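Local atomic coordinates of putative uncharacterized protein (Pyrococcus abyssi virus 1, PDB entry 4HR1), a protein that is of unknown function, but folds as a bundle of helices assigned to a bromodomain-like family and occurs as a two-chain assembly. Residues E90-I93 with V94-R98; G100-Q103 with G104-G107; T18-A21 with F22-Y26; T30-T33 with K34-E38. All blocks are in the same frame, centred on the assembly; numbering follows the deposited sequence.

Interaction 1 (E90-I93 with V94-R98); sequences EQII and VEMLR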
loop_
_atom_site.group_PDB
_atom_site.type_symbol
_atom_site.label_atom_id
_atom_site.label_comp_id
_atom_site.label_asym_id
_atom_site.label_seq_id
_atom_site.Cartn_x
_atom_site.Cartn_y
_atom_site.Cartn_z
ATOM N N GLU A 90 16.240 3.637 -0.943
ATOM C CA GLU A 90 17.681 3.481 -0.755
ATOM C C GLU A 90 17.970 2.844 0.594
ATOM O O GLU A 90 18.704 1.860 0.661
ATOM C CB GLU A 90 18.365 4.863 -0.879
ATOM C CG GLU A 90 19.841 4.843 -1.240
ATOM C CD GLU A 90 20.847 4.885 -0.104
ATOM O OE1 GLU A 90 22.049 5.070 -0.400
ATOM O OE2 GLU A 90 20.448 4.735 1.073
ATOM N N GLN A 91 17.352 3.372 1.667
ATOM C CA GLN A 91 17.534 2.858 3.028
ATOM C C GLN A 91 16.944 1.451 3.206
ATOM O O GLN A 91 17.449 0.678 4.028
ATOM C CB GLN A 91 16.975 3.830 4.069
ATOM C CG GLN A 91 17.646 5.200 4.128
ATOM C CD GLN A 91 17.103 6.009 5.283
ATOM O OE1 GLN A 91 17.729 6.122 6.346
ATOM N NE2 GLN A 91 15.905 6.559 5.123
ATOM N N ILE A 92 15.897 1.109 2.427
ATOM C CA ILE A 92 15.279 -0.224 2.429
ATOM C C ILE A 92 16.287 -1.264 1.871
ATOM O O ILE A 92 16.536 -2.286 2.533
ATOM C CB ILE A 92 13.916 -0.226 1.653
ATOM C CG1 ILE A 92 12.763 0.517 2.415
ATOM C CG2 ILE A 92 13.492 -1.627 1.182
ATOM C CD1 ILE A 92 12.521 0.123 3.872
ATOM N N ILE A 93 16.853 -0.985 0.653
ATOM C CA ILE A 93 17.802 -1.842 -0.065
ATOM C C ILE A 93 19.053 -2.034 0.790
ATOM O O ILE A 93 19.517 -3.164 0.982
ATOM C CB ILE A 93 18.086 -1.297 -1.496
ATOM C CG1 ILE A 93 16.790 -1.242 -2.336
ATOM C CG2 ILE A 93 19.166 -2.127 -2.206
ATOM C CD1 ILE A 93 16.744 -0.202 -3.403
ATOM N N VAL A 94 19.532 -0.932 1.379
ATOM C CA VAL A 94 20.670 -0.930 2.296
ATOM C C VAL A 94 20.386 -1.845 3.503
ATOM O O VAL A 94 21.264 -2.610 3.896
ATOM C CB VAL A 94 21.031 0.532 2.691
ATOM C CG1 VAL A 94 21.967 0.587 3.897
ATOM C CG2 VAL A 94 21.646 1.272 1.502
ATOM N N GLU A 95 19.157 -1.785 4.060
ATOM C CA GLU A 95 18.729 -2.617 5.186
ATOM C C GLU A 95 18.694 -4.080 4.797
ATOM O O GLU A 95 19.235 -4.908 5.539
ATOM C CB GLU A 95 17.371 -2.159 5.764
ATOM C CG GLU A 95 16.897 -2.941 6.988
ATOM C CD GLU A 95 17.726 -2.836 8.258
ATOM O OE1 GLU A 95 18.663 -2.004 8.299
ATOM O OE2 GLU A 95 17.421 -3.575 9.225
ATOM N N MET A 96 18.067 -4.395 3.633
ATOM C CA MET A 96 17.981 -5.750 3.076
ATOM C C MET A 96 19.400 -6.345 3.054
ATOM O O MET A 96 19.643 -7.358 3.708
ATOM C CB MET A 96 17.397 -5.728 1.642
ATOM C CG MET A 96 15.904 -5.584 1.573
ATOM S SD MET A 96 15.379 -5.383 -0.139
ATOM C CE MET A 96 13.709 -5.547 0.057
ATOM N N LEU A 97 20.351 -5.643 2.406
ATOM C CA LEU A 97 21.756 -6.048 2.289
ATOM C C LEU A 97 22.484 -6.246 3.609
ATOM O O LEU A 97 23.280 -7.173 3.727
ATOM C CB LEU A 97 22.518 -5.085 1.375
ATOM C CG LEU A 97 22.116 -5.185 -0.085
ATOM C CD1 LEU A 97 22.392 -3.898 -0.817
ATOM C CD2 LEU A 97 22.748 -6.404 -0.761
ATOM N N ARG A 98 22.189 -5.396 4.596
ATOM C CA ARG A 98 22.764 -5.419 5.941
ATOM C C ARG A 98 22.292 -6.623 6.759
ATOM O O ARG A 98 23.031 -7.100 7.623
ATOM C CB ARG A 98 22.378 -4.133 6.686
ATOM C CG ARG A 98 23.463 -3.601 7.621
ATOM C CD ARG A 98 22.929 -2.851 8.847
ATOM N NE ARG A 98 21.749 -2.011 8.589
ATOM C CZ ARG A 98 21.780 -0.767 8.114
ATOM N NH1 ARG A 98 22.937 -0.197 7.797
ATOM N NH2 ARG A 98 20.653 -0.091 7.934
#
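Ile92 with Met96 and Ile93 with Leu97 are side-chain contacts between residues four apart, in the last turns of helix 72-98, one of the long helices of this helical bundle. Alpha-helical backbone bonds set the spacing: Met96 N donates to Ile92 O at 2.8 Å, and the bond from Leu97 N to Ile93 O is almost straight, with an N-H...O angle of 175°. On the inner side, Met96 runs extended beyond CG and passes Ile92 at a slant, CE coming within 4.1 Å of Ile92 CG2. Ile92 packs on Ala19 and Ile20 of helix 5-30 and Leu43 of helix 34-63, while Met96 leans on Ile111 and Leu115 of helix 109-119, so all four helices meet here. Ile93 and Leu97 instead lie side by side and point the same way, with Ile93 CG2 3.9 Å from Leu97 CD1; both touch Thr108. Near the outside, Glu90 OE2 lies 3.7 Å from Val94 CG2. Glu95 and Arg98 form a salt bridge in which one oxygen takes two donors from the guanidinium edge: Arg98 NH2 meets Glu95 OE1 at 2.8 Å, nearly in line with its C-O bond, and Arg98 NE reaches the same OE1 at 3.1 Å from above the carboxylate plane.

Interaction 2 (G100-Q103 with G104-G107); sequences GLAQ and GQMG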
loop_
_atom_site.group_PDB
_atom_site.type_symbol
_atom_site.label_atom_id
_atom_site.label_comp_id
_atom_site.label_asym_id
_atom_site.label_seq_id
_atom_site.Cartn_x
_atom_site.Cartn_y
_atom_site.Cartn_z
ATOM N N GLY A 100 21.502 -9.694 5.679
ATOM C CA GLY A 100 21.884 -10.969 5.079
ATOM C C GLY A 100 21.060 -11.378 3.879
ATOM O O GLY A 100 21.304 -12.436 3.293
ATOM N N LEU A 101 20.069 -10.549 3.519
ATOM C CA LEU A 101 19.188 -10.738 2.367
ATOM C C LEU A 101 20.045 -10.518 1.112
ATOM O O LEU A 101 20.926 -9.643 1.114
ATOM C CB LEU A 101 18.054 -9.692 2.443
ATOM C CG LEU A 101 16.621 -9.987 1.965
ATOM C CD1 LEU A 101 16.323 -11.467 1.802
ATOM C CD2 LEU A 101 15.617 -9.329 2.883
ATOM N N ALA A 102 19.825 -11.347 0.069
ATOM C CA ALA A 102 20.558 -11.325 -1.205
ATOM C C ALA A 102 22.079 -11.577 -1.020
ATOM O O ALA A 102 22.920 -10.798 -1.488
ATOM C CB ALA A 102 20.290 -10.025 -1.950
ATOM N N GLN A 103 22.414 -12.685 -0.321
ATOM C CA GLN A 103 23.786 -13.088 -0.004
ATOM C C GLN A 103 24.538 -13.497 -1.263
ATOM O O GLN A 103 25.499 -12.822 -1.649
ATOM C CB GLN A 103 23.790 -14.215 1.045
ATOM C CG GLN A 103 25.016 -14.209 1.941
ATOM C CD GLN A 103 24.924 -13.147 3.003
ATOM O OE1 GLN A 103 24.129 -13.245 3.947
ATOM N NE2 GLN A 103 25.734 -12.104 2.871
ATOM N N GLY A 104 24.078 -14.582 -1.889
ATOM C CA GLY A 104 24.614 -15.104 -3.141
ATOM C C GLY A 104 23.713 -14.662 -4.274
ATOM O O GLY A 104 23.084 -15.490 -4.942
ATOM N N GLN A 105 23.611 -13.333 -4.448
ATOM C CA GLN A 105 22.771 -12.659 -5.438
ATOM C C GLN A 105 23.496 -11.379 -5.878
ATOM O O GLN A 105 24.152 -10.737 -5.045
ATOM C CB GLN A 105 21.401 -12.324 -4.787
ATOM C CG GLN A 105 20.309 -11.751 -5.710
ATOM C CD GLN A 105 18.999 -11.450 -4.984
ATOM O OE1 GLN A 105 18.441 -12.277 -4.240
ATOM N NE2 GLN A 105 18.454 -10.270 -5.210
ATOM N N MET A 106 23.381 -11.025 -7.186
ATOM C CA MET A 106 23.948 -9.815 -7.796
ATOM C C MET A 106 23.145 -8.604 -7.247
ATOM O O MET A 106 22.105 -8.216 -7.803
ATOM C CB MET A 106 23.862 -9.905 -9.338
ATOM C CG MET A 106 25.037 -9.252 -10.055
ATOM S SD MET A 106 24.609 -8.358 -11.581
ATOM C CE MET A 106 24.124 -9.726 -12.671
ATOM N N GLY A 107 23.611 -8.082 -6.112
ATOM C CA GLY A 107 22.949 -7.002 -5.394
ATOM C C GLY A 107 21.591 -7.442 -4.894
ATOM O O GLY A 107 21.484 -8.495 -4.274
HETATM O O HOH W 1 24.567 -9.118 -2.915
#
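Ala102 turns its methyl group onto Gln105 from a left-handed helical backbone (phi 60°, psi 53°), an uncommon conformation for a residue that is not glycine. The methyl lies over the flat side of the glutamine amide, with Ala102 CB 3.6 Å from Gln105 CD, and it stands equally far from the two outer atoms of the amide, so the contact holds whichever way that group is turned. Gln105 brings its amide there by a fully extended chain, with CG opposite the backbone N (chi1 -173°); the same side chain goes on to touch Lys110 and Ile111 of helix 109-119. A water ties the two halves of the loop together, 2.8 Å from Ala102 O and 2.7 Å from Gln105 O, placed to donate to either carbonyl, though it has more acceptors in reach than protons. The direct backbone link is poorer: Gln105 N reaches back over Gly104 to Gln103 O in a weak bond of 3.4 Å. Beyond it the chain folds through an inverse gamma turn centred on Met106. At the other end, Gly100 closes helix 72-98 with a Schellman motif, and Leu101 then dips inward against Phe22 and Tyr26 of helix 5-30. Between that buried leucine and helix 109-119 the loop lies at the surface. Within the loop itself, the links found between the two halves are a methyl-amide contact, a shared water and one weak bond, which is consistent with a crossing held by few direct polar bonds of its own.

Interaction 3 (T18-A21 with F22-Y26); sequences TAIA and FLKGY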
loop_
_atom_site.group_PDB
_atom_site.type_symbol
_atom_site.label_atom_id
_atom_site.label_comp_id
_atom_site.label_asym_id
_atom_site.label_seq_id
_atom_site.Cartn_x
_atom_site.Cartn_y
_atom_site.Cartn_z
ATOM N N THR A 18 5.280 -3.013 0.331
ATOM C CA THR A 18 5.540 -4.405 -0.049
ATOM C C THR A 18 6.970 -4.802 0.342
ATOM O O THR A 18 7.187 -5.930 0.809
ATOM C CB THR A 18 5.258 -4.622 -1.537
ATOM O OG1 THR A 18 4.061 -3.934 -1.945
ATOM C CG2 THR A 18 5.190 -6.101 -1.908
ATOM N N ALA A 19 7.928 -3.853 0.208
ATOM C CA ALA A 19 9.336 -4.041 0.574
ATOM C C ALA A 19 9.495 -4.204 2.070
ATOM O O ALA A 19 10.341 -4.977 2.514
ATOM C CB ALA A 19 10.168 -2.864 0.082
ATOM N N ILE A 20 8.677 -3.481 2.859
ATOM C CA ILE A 20 8.672 -3.575 4.326
ATOM C C ILE A 20 8.053 -4.923 4.742
ATOM O O ILE A 20 8.616 -5.602 5.596
ATOM C CB ILE A 20 8.013 -2.312 4.986
ATOM C CG1 ILE A 20 9.009 -1.126 4.950
ATOM C CG2 ILE A 20 7.524 -2.571 6.453
ATOM C CD1 ILE A 20 8.390 0.169 4.916
ATOM N N ALA A 21 6.946 -5.331 4.098
ATOM C CA ALA A 21 6.293 -6.633 4.330
ATOM C C ALA A 21 7.310 -7.753 4.093
ATOM O O ALA A 21 7.437 -8.647 4.937
ATOM C CB ALA A 21 5.096 -6.810 3.389
ATOM N N PHE A 22 8.087 -7.647 2.979
ATOM C CA PHE A 22 9.133 -8.595 2.582
ATOM C C PHE A 22 10.197 -8.733 3.664
ATOM O O PHE A 22 10.490 -9.859 4.076
ATOM C CB PHE A 22 9.756 -8.162 1.245
ATOM C CG PHE A 22 10.741 -9.128 0.631
ATOM C CD1 PHE A 22 12.084 -9.099 0.986
ATOM C CD2 PHE A 22 10.337 -10.026 -0.347
ATOM C CE1 PHE A 22 12.998 -9.975 0.398
ATOM C CE2 PHE A 22 11.258 -10.886 -0.947
ATOM C CZ PHE A 22 12.583 -10.851 -0.577
ATOM N N LEU A 23 10.754 -7.588 4.141
ATOM C CA LEU A 23 11.783 -7.528 5.193
ATOM C C LEU A 23 11.313 -8.147 6.502
ATOM O O LEU A 23 12.073 -8.893 7.124
ATOM C CB LEU A 23 12.187 -6.078 5.457
ATOM C CG LEU A 23 13.417 -5.590 4.761
ATOM C CD1 LEU A 23 13.231 -4.158 4.337
ATOM C CD2 LEU A 23 14.640 -5.740 5.648
ATOM N N LYS A 24 10.068 -7.803 6.928
ATOM C CA LYS A 24 9.392 -8.293 8.135
ATOM C C LYS A 24 9.359 -9.829 8.113
ATOM O O LYS A 24 9.814 -10.471 9.070
ATOM C CB LYS A 24 7.960 -7.732 8.192
ATOM C CG LYS A 24 7.574 -7.121 9.537
ATOM C CD LYS A 24 7.377 -5.611 9.449
ATOM C CE LYS A 24 5.941 -5.177 9.646
ATOM N NZ LYS A 24 5.147 -5.276 8.392
ATOM N N GLY A 25 8.901 -10.378 6.980
ATOM C CA GLY A 25 8.805 -11.808 6.712
ATOM C C GLY A 25 10.133 -12.529 6.715
ATOM O O GLY A 25 10.239 -13.617 7.294
ATOM N N TYR A 26 11.163 -11.920 6.085
ATOM C CA TYR A 26 12.518 -12.480 6.050
ATOM C C TYR A 26 13.053 -12.600 7.476
ATOM O O TYR A 26 13.671 -13.609 7.817
ATOM C CB TYR A 26 13.465 -11.612 5.182
ATOM C CG TYR A 26 14.931 -11.958 5.344
ATOM C CD1 TYR A 26 15.461 -13.113 4.779
ATOM C CD2 TYR A 26 15.776 -11.159 6.108
ATOM C CE1 TYR A 26 16.810 -13.439 4.927
ATOM C CE2 TYR A 26 17.122 -11.487 6.281
ATOM C CZ TYR A 26 17.636 -12.626 5.684
ATOM O OH TYR A 26 18.960 -12.955 5.835
#
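Four successive backbone bonds, each from an N-H to the carbonyl four residues earlier, join residues 18-21 to 22-26 as regular alpha helix, from Phe22 N to Thr18 O at 2.9 Å through to Gly25 N and Ala21 O at 3.1 Å. This is the second half of helix 5-30, the first long helix of the bundle, and nearly all the residues involved are buried. Lys24 N to Ile20 O is the straightest of the four, with an N-H...O angle of 167°.

The side chains fan out to different neighbours. Phe22 keeps its CB close to the preceding turn, 3.4 Å from Thr18 O, but its first torsion, trans at -173°, swings the ring away to pack on Met96 of helix 72-98 and Ile111 of helix 109-119. Two aromatic side chains of the neighbouring subunit meet this ring edge-to-face, making Phe22 part of the subunit interface as well as of the core. Leu23 lays CD1 3.5 Å from Ala19 O; Thr18 OG1 is hydrogen-bonded to Ser14 O one turn earlier. Lys24 begins close to the backbone of the turn before it, its CB 3.4 Å from Ala21 O. On this remaining flank, Lys24 then bends at chi2, chi3 and chi4, so that its chain doubles back along the helix and carries NZ to 4.1 Å from Ile20 CG2.

Interaction 4 (T30-T33 with K34-E38); sequences TGAT and KKELE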
loop_
_atom_site.group_PDB
_atom_site.type_symbol
_atom_site.label_atom_id
_atom_site.label_comp_id
_atom_site.label_asym_id
_atom_site.label_seq_id
_atom_site.Cartn_x
_atom_site.Cartn_y
_atom_site.Cartn_z
ATOM N N THR A 30 14.021 -15.888 9.805
ATOM C CA THR A 30 15.445 -16.017 10.131
ATOM C C THR A 30 15.840 -15.520 11.545
ATOM O O THR A 30 16.984 -15.721 11.966
ATOM C CB THR A 30 16.312 -15.482 8.973
ATOM O OG1 THR A 30 15.613 -15.653 7.738
ATOM C CG2 THR A 30 17.658 -16.184 8.876
ATOM N N GLY A 31 14.894 -14.911 12.263
ATOM C CA GLY A 31 15.103 -14.408 13.621
ATOM C C GLY A 31 16.133 -13.298 13.735
ATOM O O GLY A 31 17.211 -13.506 14.307
ATOM N N ALA A 32 15.798 -12.107 13.200
ATOM C CA ALA A 32 16.667 -10.925 13.213
ATOM C C ALA A 32 16.789 -10.287 14.593
ATOM O O ALA A 32 15.891 -10.440 15.422
ATOM C CB ALA A 32 16.164 -9.900 12.217
ATOM N N THR A 33 17.897 -9.539 14.814
ATOM C CA THR A 33 18.215 -8.843 16.069
ATOM C C THR A 33 17.163 -7.775 16.408
ATOM O O THR A 33 16.487 -7.275 15.504
ATOM C CB THR A 33 19.665 -8.284 16.072
ATOM O OG1 THR A 33 19.732 -7.005 15.434
ATOM C CG2 THR A 33 20.702 -9.250 15.489
ATOM N N LYS A 34 17.023 -7.441 17.712
ATOM C CA LYS A 34 16.072 -6.436 18.217
ATOM C C LYS A 34 16.261 -5.065 17.545
ATOM O O LYS A 34 15.274 -4.380 17.253
ATOM C CB LYS A 34 16.160 -6.318 19.749
ATOM C CG LYS A 34 15.033 -7.049 20.479
ATOM C CD LYS A 34 15.250 -7.080 21.990
ATOM C CE LYS A 34 15.668 -8.442 22.498
ATOM N NZ LYS A 34 14.511 -9.373 22.629
ATOM N N LYS A 35 17.532 -4.704 17.265
ATOM C CA LYS A 35 17.931 -3.467 16.586
ATOM C C LYS A 35 17.417 -3.493 15.150
ATOM O O LYS A 35 16.863 -2.497 14.686
ATOM C CB LYS A 35 19.467 -3.298 16.590
ATOM C CG LYS A 35 20.084 -3.169 17.979
ATOM C CD LYS A 35 21.172 -4.224 18.256
ATOM C CE LYS A 35 20.677 -5.653 18.422
ATOM N NZ LYS A 35 19.743 -5.820 19.571
ATOM N N GLU A 36 17.575 -4.647 14.464
ATOM C CA GLU A 36 17.147 -4.852 13.079
ATOM C C GLU A 36 15.634 -4.647 12.885
ATOM O O GLU A 36 15.231 -3.942 11.958
ATOM C CB GLU A 36 17.644 -6.207 12.537
ATOM C CG GLU A 36 19.144 -6.254 12.265
ATOM C CD GLU A 36 19.731 -7.601 11.874
ATOM O OE1 GLU A 36 19.216 -8.645 12.338
ATOM O OE2 GLU A 36 20.737 -7.612 11.129
ATOM N N LEU A 37 14.814 -5.190 13.796
ATOM C CA LEU A 37 13.353 -5.048 13.758
ATOM C C LEU A 37 12.904 -3.612 14.090
ATOM O O LEU A 37 11.846 -3.168 13.620
ATOM C CB LEU A 37 12.690 -6.051 14.708
ATOM C CG LEU A 37 12.877 -7.528 14.357
ATOM C CD1 LEU A 37 13.251 -8.333 15.589
ATOM C CD2 LEU A 37 11.639 -8.093 13.666
ATOM N N GLU A 38 13.721 -2.895 14.898
ATOM C CA GLU A 38 13.503 -1.504 15.286
ATOM C C GLU A 38 13.703 -0.629 14.050
ATOM O O GLU A 38 12.791 0.119 13.705
ATOM C CB GLU A 38 14.479 -1.096 16.410
ATOM C CG GLU A 38 14.042 0.100 17.244
ATOM C CD GLU A 38 13.756 -0.220 18.699
ATOM O OE1 GLU A 38 14.701 -0.604 19.427
ATOM O OE2 GLU A 38 12.582 -0.085 19.114
#
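Thr33 and Glu36 reach across each other at the start of helix 34-63, each side chain bonding to the other's backbone N-H. Thr33 holds OG1 between its own backbone N and carbonyl carbon (chi1 84°), which turns the hydroxyl oxygen toward the first turn of the helix, where it accepts a weak bond from Glu36 N at 3.3 Å. Glu36 answers in the reverse direction: its CG sits beside its backbone N and the chain is extended beyond it, delivering the carboxylate back to the loop. There OE1 takes the N-H of Thr33, with Thr33 N at 2.9 Å from Glu36 OE1, approached on the anti side and 23° out of the carboxylate plane.

The methyl of Thr33 flanks this bond, CG2 lying 3.5 Å from Glu36 OE1, and Ala32 CB comes within 3.3 Å of the same oxygen, so carbon groups border the acceptor. Lys35 folds over the other side of the cap, its CE 3.4 Å from Thr33 OG1. Leu37 N closes the turn by bonding to Thr33 O at 3.2 Å, and the CD1 methyl of Leu37 packs against Ala32 O, 3.4 Å away. Ala32 and Glu36 both also touch Met27 of helix 5-30, which ends just before Gly31, where phi turns positive. A carboxylate placed here would probably interact favourably with the positive end of the helix dipole. The reciprocal pair, with Thr33 as N-cap, is a capping box, opening the second helix of a helical hairpin.

Interactions 1 and 3 face each other across the bundle core, their centres about 11 Å apart, with Glu95 CG 3.8 Å from Leu23 CD2 and Met96 CE 4.0 Å from Phe22 CD1. Interaction 2 continues from interaction 1 along the chain through a probable hydrogen bond from Leu101 N to Met96 O at 3.2 Å, and packs on interaction 3 where Leu101 CD2 lies 3.7 Å from Phe22 CE1. Interaction 4 follows interaction 3 in sequence and brushes interaction 1 near Glu36, but its nearest atoms stay about 6 Å from interaction 2. Together the four describe one end of the bundle; as the function is unknown, no active site can be placed.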